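Local coordinates for protein aerobactin synthase IucC (Klebsiella pneumoniae, PDB 6CN7) that probably catalyses the ATP-dependent attachment of a second N-acetyl-N-hydroxylysine to its citryl-containing precursor, yielding the siderophore aerobactin, at residues Ala386-Ser391 / Glu396-Gln401. The protein carries 5 engineered substitutions. Sequence-based numbering, arbitrary orientation.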
loop_
_atom_site.group_PDB
_atom_site.type_symbol
_atom_site.label_atom_id
_atom_site.label_comp_id
_atom_site.label_asym_id
_atom_site.label_seq_id
_atom_site.Cartn_x
_atom_site.Cartn_y
_atom_site.Cartn_z
ATOM N N ALA A 386 -38.338 -16.802 6.890
ATOM C CA ALA A 386 -38.829 -15.623 7.594
ATOM C C ALA A 386 -39.688 -14.760 6.681
ATOM O O ALA A 386 -40.763 -14.300 7.084
ATOM C CB ALA A 386 -37.658 -14.815 8.150
ATOM N N TYR A 387 -39.234 -14.532 5.446
ATOM C CA TYR A 387 -40.048 -13.789 4.490
ATOM C C TYR A 387 -41.380 -14.483 4.249
ATOM O O TYR A 387 -42.428 -13.831 4.190
ATOM C CB TYR A 387 -39.292 -13.621 3.171
ATOM C CG TYR A 387 -38.106 -12.688 3.249
ATOM C CD1 TYR A 387 -38.270 -11.352 3.591
ATOM C CD2 TYR A 387 -36.826 -13.136 2.961
ATOM C CE1 TYR A 387 -37.192 -10.493 3.660
ATOM C CE2 TYR A 387 -35.739 -12.285 3.025
ATOM C CZ TYR A 387 -35.930 -10.964 3.375
ATOM O OH TYR A 387 -34.854 -10.109 3.442
ATOM N N ILE A 388 -41.359 -15.810 4.109
ATOM C CA ILE A 388 -42.584 -16.547 3.816
ATOM C C ILE A 388 -43.584 -16.397 4.953
ATOM O O ILE A 388 -44.780 -16.183 4.724
ATOM C CB ILE A 388 -42.255 -18.025 3.535
ATOM C CG1 ILE A 388 -41.554 -18.147 2.179
ATOM C CG2 ILE A 388 -43.522 -18.886 3.576
ATOM C CD1 ILE A 388 -40.996 -19.520 1.889
ATOM N N ASP A 389 -43.114 -16.512 6.197
ATOM C CA ASP A 389 -44.015 -16.383 7.338
ATOM C C ASP A 389 -44.690 -15.018 7.352
ATOM O O ASP A 389 -45.889 -14.912 7.639
ATOM C CB ASP A 389 -43.251 -16.619 8.639
ATOM C CG ASP A 389 -42.668 -18.013 8.728
ATOM O OD1 ASP A 389 -43.158 -18.911 8.010
ATOM O OD2 ASP A 389 -41.721 -18.214 9.517
ATOM N N ARG A 390 -43.942 -13.959 7.034
ATOM C CA ARG A 390 -44.505 -12.616 7.054
ATOM C C ARG A 390 -45.417 -12.342 5.868
ATOM O O ARG A 390 -46.261 -11.443 5.948
ATOM C CB ARG A 390 -43.387 -11.578 7.085
ATOM C CG ARG A 390 -42.667 -11.524 8.404
ATOM C CD ARG A 390 -41.911 -10.232 8.561
ATOM N NE ARG A 390 -41.122 -10.236 9.784
ATOM C CZ ARG A 390 -40.276 -9.273 10.125
ATOM N NH1 ARG A 390 -40.106 -8.226 9.331
ATOM N NH2 ARG A 390 -39.601 -9.367 11.262
ATOM N N SER A 391 -45.266 -13.082 4.770
ATOM C CA SER A 391 -46.124 -12.855 3.612
ATOM C C SER A 391 -47.538 -13.361 3.855
ATOM O O SER A 391 -48.488 -12.852 3.251
ATOM C CB SER A 391 -45.531 -13.535 2.380
ATOM O OG SER A 391 -45.592 -14.947 2.500
ATOM N N GLU A 396 -45.430 -22.625 -1.648
ATOM C CA GLU A 396 -45.505 -22.838 -3.090
ATOM C C GLU A 396 -45.922 -21.567 -3.824
ATOM O O GLU A 396 -45.335 -21.219 -4.855
ATOM C CB GLU A 396 -46.467 -23.983 -3.401
ATOM C CG GLU A 396 -45.934 -25.351 -2.997
ATOM C CD GLU A 396 -46.784 -26.490 -3.519
ATOM O OE1 GLU A 396 -47.910 -26.228 -3.994
ATOM O OE2 GLU A 396 -46.323 -27.650 -3.463
ATOM N N THR A 397 -46.930 -20.859 -3.312
ATOM C CA THR A 397 -47.358 -19.620 -3.961
ATOM C C THR A 397 -46.285 -18.545 -3.873
ATOM O O THR A 397 -46.151 -17.726 -4.789
ATOM C CB THR A 397 -48.659 -19.112 -3.338
ATOM O OG1 THR A 397 -49.688 -20.096 -3.505
ATOM C CG2 THR A 397 -49.105 -17.804 -3.989
ATOM N N TRP A 398 -45.528 -18.522 -2.776
ATOM C CA TRP A 398 -44.454 -17.547 -2.630
ATOM C C TRP A 398 -43.355 -17.797 -3.657
ATOM O O TRP A 398 -42.904 -16.871 -4.342
ATOM C CB TRP A 398 -43.898 -17.610 -1.207
ATOM C CG TRP A 398 -43.015 -16.468 -0.819
ATOM C CD1 TRP A 398 -43.359 -15.385 -0.064
ATOM C CD2 TRP A 398 -41.632 -16.303 -1.150
ATOM N NE1 TRP A 398 -42.277 -14.553 0.092
ATOM C CE2 TRP A 398 -41.204 -15.094 -0.567
ATOM C CE3 TRP A 398 -40.715 -17.059 -1.886
ATOM C CZ2 TRP A 398 -39.901 -14.623 -0.699
ATOM C CZ3 TRP A 398 -39.421 -16.590 -2.015
ATOM C CH2 TRP A 398 -39.026 -15.384 -1.424
ATOM N N LEU A 399 -42.919 -19.054 -3.785
ATOM C CA LEU A 399 -41.907 -19.397 -4.779
ATOM C C LEU A 399 -42.377 -19.062 -6.189
ATOM O O LEU A 399 -41.606 -18.535 -6.999
ATOM C CB LEU A 399 -41.549 -20.880 -4.676
ATOM C CG LEU A 399 -40.462 -21.252 -3.666
ATOM C CD1 LEU A 399 -40.884 -20.918 -2.252
ATOM C CD2 LEU A 399 -40.131 -22.730 -3.776
ATOM N N THR A 400 -43.635 -19.377 -6.508
ATOM C CA THR A 400 -44.160 -19.055 -7.831
ATOM C C THR A 400 -44.037 -17.563 -8.114
ATOM O O THR A 400 -43.630 -17.160 -9.210
ATOM C CB THR A 400 -45.620 -19.505 -7.943
ATOM O OG1 THR A 400 -45.693 -20.930 -7.829
ATOM C CG2 THR A 400 -46.226 -19.077 -9.284
ATOM N N GLN A 401 -44.384 -16.727 -7.133
ATOM C CA GLN A 401 -44.226 -15.285 -7.293
ATOM C C GLN A 401 -42.770 -14.922 -7.562
ATOM O O GLN A 401 -42.476 -14.105 -8.443
ATOM C CB GLN A 401 -44.742 -14.567 -6.046
ATOM C CG GLN A 401 -44.696 -13.047 -6.123
ATOM C CD GLN A 401 -45.651 -12.489 -7.152
ATOM O OE1 GLN A 401 -46.494 -13.205 -7.694
ATOM N NE2 GLN A 401 -45.525 -11.197 -7.430
#
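Ile388 and Trp398 bring the two backbones nearest, their CA atoms 6.8 Å apart, where the short helices 386-391 and 396-401 meet at 108° with axes 10.5 Å from each other. These are two consecutive helices packed at a steep, near-perpendicular angle, with three residues separating helix 383-391 from helix 395-417, and one large side chain fills the angle: Trp398 projects from the start of helix 395-417 against the last turn of helix 383-391. Its CG lies anti to the backbone N (chi1 -167°), which carries the indole across the gap. Ile388 covers one face of that indole: CG1 stands 3.8 Å from the centroid of the five-membered ring and only 13° off the normal, the geometry of a CH-pi contact. The methylene rather than a terminal methyl makes this contact, while CD1 extends on to Leu399, its CD1 4.4 Å from Ile388 CD1. Tyr387 adds its CB, 4.0 Å from Trp398 CZ2, obliquely to the ring, and its own ring leads away from the second helix; the Tyr387 side chain lies about 4 Å from a bound MES, probably from the crystallisation liquor. Outside the pair, Met498 of helix 475-499 touches both Ile388 and Leu399, and Pro437 of strand 436-442 packs on Trp398. The buried indole N-H is satisfied by Gly435 O, a bond that should help fix the rotation of the ring and joins the helix pair to the turn between strands 428-433 and 436-442. Ser391 lies at the pyrrole edge, with CB in the ring plane. Its hydroxyl turns back to donate to its own helix: OG is 2.7 Å from Ile388 O and lies 3.4 Å from Trp398 CD1.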